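Local coordinates for protein ribonuclease VapC (Klebsiella pneumoniae, PDB 7BY3) that is probably the toxic ribonuclease of a toxin-antitoxin system, a PIN-domain endonuclease that uses magnesium, at residues B[7-12]-B[104-109]; B[35-40]-B[91-96]. One frame throughout, in Å; residues are numbered along the deposited sequence.

Interaction 1 of 2, residues B[7-12]-B[104-109]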
# COMPACT_ATOMS: atom_id res chain seq x y z
N LEU B 7 -10.35 -6.81 -12.13
CA LEU B 7 -9.21 -6.75 -11.22
C LEU B 7 -8.89 -8.15 -10.73
O LEU B 7 -9.76 -8.83 -10.16
CB LEU B 7 -9.49 -5.82 -10.03
CG LEU B 7 -8.33 -5.63 -9.05
CD1 LEU B 7 -7.54 -4.38 -9.39
CD2 LEU B 7 -8.82 -5.58 -7.62
N PHE B 8 -7.66 -8.60 -10.95
CA PHE B 8 -7.29 -9.98 -10.62
C PHE B 8 -6.51 -10.09 -9.32
O PHE B 8 -5.52 -9.39 -9.12
CB PHE B 8 -6.50 -10.59 -11.77
CG PHE B 8 -7.35 -10.99 -12.95
CD1 PHE B 8 -7.60 -10.10 -13.97
CD2 PHE B 8 -7.90 -12.26 -13.01
CE1 PHE B 8 -8.39 -10.46 -15.05
CE2 PHE B 8 -8.69 -12.63 -14.08
CZ PHE B 8 -8.93 -11.73 -15.10
N ASP B 9 -6.96 -10.98 -8.45
CA ASP B 9 -6.31 -11.22 -7.16
C ASP B 9 -5.01 -11.99 -7.36
O ASP B 9 -4.80 -12.62 -8.40
CB ASP B 9 -7.25 -11.98 -6.23
CG ASP B 9 -6.83 -11.89 -4.77
OD1 ASP B 9 -5.85 -11.18 -4.47
OD2 ASP B 9 -7.49 -12.53 -3.92
N THR B 10 -4.14 -11.92 -6.35
CA THR B 10 -2.80 -12.49 -6.43
C THR B 10 -2.76 -13.97 -6.79
O THR B 10 -1.91 -14.40 -7.58
CB THR B 10 -2.06 -12.30 -5.08
OG1 THR B 10 -2.16 -10.93 -4.67
CG2 THR B 10 -0.59 -12.67 -5.22
N ASN B 11 -3.68 -14.75 -6.24
CA ASN B 11 -3.67 -16.20 -6.43
C ASN B 11 -3.84 -16.63 -7.89
O ASN B 11 -3.37 -17.70 -8.28
CB ASN B 11 -4.75 -16.86 -5.57
CG ASN B 11 -6.13 -16.26 -5.80
OD1 ASN B 11 -6.58 -15.38 -5.06
ND2 ASN B 11 -6.82 -16.74 -6.83
N ILE B 12 -4.50 -15.80 -8.69
CA ILE B 12 -4.72 -16.12 -10.09
C ILE B 12 -3.45 -15.91 -10.91
O ILE B 12 -3.10 -16.74 -11.74
CB ILE B 12 -5.85 -15.27 -10.68
CG1 ILE B 12 -7.17 -15.61 -9.98
CG2 ILE B 12 -5.99 -15.52 -12.18
CD1 ILE B 12 -8.34 -14.89 -10.53
N LEU B 104 -13.90 -8.20 -8.94
CA LEU B 104 -12.79 -8.86 -8.27
C LEU B 104 -12.82 -10.35 -8.57
O LEU B 104 -13.76 -11.04 -8.19
CB LEU B 104 -12.83 -8.61 -6.76
CG LEU B 104 -11.70 -9.25 -5.96
CD1 LEU B 104 -10.34 -8.88 -6.54
CD2 LEU B 104 -11.78 -8.86 -4.49
N ILE B 105 -11.80 -10.83 -9.26
CA ILE B 105 -11.72 -12.24 -9.59
C ILE B 105 -10.69 -12.90 -8.69
O ILE B 105 -9.51 -12.55 -8.72
CB ILE B 105 -11.38 -12.48 -11.07
CG1 ILE B 105 -12.25 -11.61 -11.96
CG2 ILE B 105 -11.59 -13.92 -11.44
CD1 ILE B 105 -11.58 -10.36 -12.41
N THR B 106 -11.15 -13.84 -7.88
CA THR B 106 -10.31 -14.49 -6.89
C THR B 106 -10.76 -15.93 -6.69
O THR B 106 -11.93 -16.25 -6.87
CB THR B 106 -10.33 -13.75 -5.54
OG1 THR B 106 -9.58 -14.48 -4.57
CG2 THR B 106 -11.76 -13.58 -5.05
N ARG B 107 -9.82 -16.79 -6.31
CA ARG B 107 -10.17 -18.17 -5.98
C ARG B 107 -10.63 -18.30 -4.54
O ARG B 107 -11.00 -19.39 -4.10
CB ARG B 107 -8.98 -19.10 -6.22
CG ARG B 107 -9.13 -20.00 -7.41
CD ARG B 107 -8.02 -21.03 -7.46
NE ARG B 107 -6.75 -20.43 -7.85
CZ ARG B 107 -5.80 -20.08 -6.99
NH1 ARG B 107 -4.68 -19.53 -7.43
NH2 ARG B 107 -5.97 -20.28 -5.70
N ASN B 108 -10.62 -17.19 -3.80
CA ASN B 108 -10.89 -17.28 -2.37
C ASN B 108 -12.38 -17.09 -2.11
O ASN B 108 -12.90 -15.97 -2.11
CB ASN B 108 -10.06 -16.22 -1.64
CG ASN B 108 -10.16 -16.32 -0.13
OD1 ASN B 108 -10.74 -17.25 0.41
ND2 ASN B 108 -9.58 -15.34 0.56
N THR B 109 -13.06 -18.21 -1.88
CA THR B 109 -14.48 -18.24 -1.56
C THR B 109 -14.73 -18.06 -0.08
O THR B 109 -15.71 -17.44 0.33
CB THR B 109 -15.13 -19.56 -2.02
OG1 THR B 109 -14.52 -20.66 -1.34
CG2 THR B 109 -14.94 -19.73 -3.52
O HOH W 1 -8.03 -13.06 -1.31
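Asp9 and Thr106 lie side by side, pointing the same way: chi1 puts CG of Asp9 (-162°) and OG1 of Thr106 (175°) each anti to the backbone N. Thr106 OG1 donates to Asp9 OD2 at 2.9 Å, on the anti lone pair, and also accepts from Asn108 N at 3.0 Å, an ST turn that fixes the hydroxyl. A water donates to Asp9 OD2 as well. Asp9 is a predicted magnesium ligand close to Asp90; Thr106 would then act as a second-shell residue that helps orient the carboxylate, and OD2 is further bonded by a polar side chain of another protein's chain.

The backbones pair in parallel, as shared by Ile105 N to Leu7 O (N-H...O 174°) and Asp9 N to Ile105 O, both 3.0 Å. On one face of the sheet, CD1 of Ile105 sits 3.9 Å from the Phe8 ring centroid, a CH-pi contact over the ring face, while Ile105 CG2 meets Ile12 CD1 at 3.5 Å. On the other face Leu7 CD2 meets Leu104 CD1 at 3.8 Å.

Arg107 reaches helix 10-17 through a salt bridge to Asp15. Strand 103-105 lies between strands 6-8 and 118-119, with helix 88-99 packed on the leucine face.

Interaction 2 of 2, residues B[35-40]-B[91-96]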
# COMPACT_ATOMS: atom_id res chain seq x y z
N ALA B 35 -6.64 -5.31 -14.47
CA ALA B 35 -5.94 -4.61 -13.41
C ALA B 35 -5.51 -5.50 -12.25
O ALA B 35 -6.09 -6.56 -12.02
CB ALA B 35 -6.82 -3.48 -12.88
N ILE B 36 -4.48 -5.05 -11.55
CA ILE B 36 -4.06 -5.64 -10.28
C ILE B 36 -3.68 -4.53 -9.31
O ILE B 36 -3.32 -3.43 -9.72
CB ILE B 36 -2.87 -6.61 -10.44
CG1 ILE B 36 -1.70 -5.92 -11.14
CG2 ILE B 36 -3.29 -7.87 -11.19
CD1 ILE B 36 -0.43 -6.73 -11.12
N SER B 37 -3.77 -4.82 -8.02
CA SER B 37 -3.31 -3.90 -6.99
C SER B 37 -1.78 -3.90 -6.92
O SER B 37 -1.14 -4.82 -7.41
CB SER B 37 -3.90 -4.26 -5.63
OG SER B 37 -3.34 -3.47 -4.60
N LEU B 38 -1.21 -2.85 -6.33
CA LEU B 38 0.22 -2.82 -6.06
C LEU B 38 0.60 -3.93 -5.08
O LEU B 38 1.71 -4.45 -5.12
CB LEU B 38 0.63 -1.45 -5.52
CG LEU B 38 2.12 -1.10 -5.53
CD1 LEU B 38 2.76 -1.42 -6.87
CD2 LEU B 38 2.32 0.36 -5.16
N ILE B 39 -0.33 -4.27 -4.20
CA ILE B 39 -0.15 -5.37 -3.26
C ILE B 39 0.11 -6.68 -3.99
O ILE B 39 0.97 -7.46 -3.60
CB ILE B 39 -1.38 -5.53 -2.34
CG1 ILE B 39 -1.50 -4.33 -1.40
CG2 ILE B 39 -1.30 -6.83 -1.55
CD1 ILE B 39 -2.33 -4.60 -0.17
N THR B 40 -0.63 -6.90 -5.06
CA THR B 40 -0.48 -8.10 -5.87
C THR B 40 0.85 -8.09 -6.62
O THR B 40 1.53 -9.11 -6.70
CB THR B 40 -1.64 -8.26 -6.87
OG1 THR B 40 -2.86 -8.51 -6.16
CG2 THR B 40 -1.38 -9.41 -7.82
N ALA B 91 -8.86 -6.66 2.16
CA ALA B 91 -9.70 -5.46 2.17
C ALA B 91 -9.20 -4.41 1.18
O ALA B 91 -10.00 -3.73 0.54
CB ALA B 91 -9.75 -4.87 3.58
N ILE B 92 -7.88 -4.29 1.06
CA ILE B 92 -7.28 -3.30 0.18
C ILE B 92 -7.52 -3.65 -1.29
O ILE B 92 -7.82 -2.77 -2.10
CB ILE B 92 -5.76 -3.17 0.45
CG1 ILE B 92 -5.52 -2.61 1.85
CG2 ILE B 92 -5.11 -2.27 -0.58
CD1 ILE B 92 -4.08 -2.66 2.30
N ILE B 93 -7.41 -4.93 -1.62
CA ILE B 93 -7.64 -5.39 -2.98
C ILE B 93 -9.12 -5.25 -3.35
O ILE B 93 -9.46 -4.89 -4.48
CB ILE B 93 -7.17 -6.85 -3.16
CG1 ILE B 93 -5.64 -6.89 -3.21
CG2 ILE B 93 -7.73 -7.45 -4.43
CD1 ILE B 93 -5.06 -8.29 -3.21
N LEU B 94 -10.00 -5.51 -2.38
CA LEU B 94 -11.43 -5.33 -2.60
C LEU B 94 -11.79 -3.85 -2.69
O LEU B 94 -12.66 -3.47 -3.48
CB LEU B 94 -12.23 -6.01 -1.48
CG LEU B 94 -13.75 -5.95 -1.60
CD1 LEU B 94 -14.21 -6.51 -2.93
CD2 LEU B 94 -14.42 -6.69 -0.45
N ALA B 95 -11.13 -3.03 -1.89
CA ALA B 95 -11.35 -1.58 -1.92
C ALA B 95 -10.91 -0.99 -3.25
O ALA B 95 -11.56 -0.09 -3.79
CB ALA B 95 -10.60 -0.91 -0.78
N THR B 96 -9.81 -1.51 -3.78
CA THR B 96 -9.29 -1.07 -5.06
C THR B 96 -10.27 -1.39 -6.18
O THR B 96 -10.50 -0.56 -7.07
CB THR B 96 -7.93 -1.74 -5.35
OG1 THR B 96 -6.97 -1.31 -4.38
CG2 THR B 96 -7.43 -1.37 -6.74
O HOH W 2 -4.23 -1.19 -4.68
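Ile93 and Ser37 meet where, in this PIN domain, helix 88-99 packs against the junction of strand 35-37 with helix 38-50; the nearest CA atoms across the contact, those of the same two residues, are 6.1 Å apart. From CB of Ile93, the CG1 branch lies anti to the carbonyl carbon (chi1 -74°), which brings CG1 and CD1 up against segment 35-40. CG1 touches CB of Ser37 at 4.0 Å. One bond further, CD1 comes to 3.7 Å from OG1 of Thr40, the two side chains crossing at about a right angle, and lies more loosely beside CG2 of Ile39. The same CD1 also packs on Asp9, a predicted magnesium ligand, so this isoleucine borders the probable metal site. The hydroxyls of Thr40 and Thr10, the latter in the helix that follows Asp9, are hydrogen-bonded to each other.

A second apolar contact is made by Ile39, whose CD1 is 3.6 Å from CD1 of Ile92 and almost as close to its CG2; these side chains also cross nearly perpendicularly. Ile92 packs in addition on Met42 of the second subunit, which places this part of the contact near the subunit boundary.

No direct hydrogen bond joins the segments. Ser37 OG caps helix 38-50 by accepting from Ile39 N at 3.1 Å, and a water lies between Ser37 OG and Thr96 OG1, though its approach to the serine is too short to type. That water donates to Thr96 OG1 at 2.8 Å. The threonine hydroxyl in turn donates to Ile92 O, also at 2.8 Å, arriving 32° out of the carbonyl plane, on the opposite face from Thr96 N.

In the fold
From the N terminus the chain first lays down strand 6-8 and the start of helix 10-17, the leading half of interaction 1. Strand 35-37 and the start of helix 38-50 follow; interaction 2 closes their loop when helix 88-99 returns, 50 residues later. The chain then passes through a short connection into strand 103-105, where 104-109 closes the longer loop of 91 residues. Interaction 2 is therefore nested inside interaction 1. Their centres lie 10 Å apart and they touch: Phe8 N is 2.8 Å from Ala35 O, a probable hydrogen bond. Together they tie the strands 6-8, 35-37 and 103-105 to helix 88-99 around the predicted metal site.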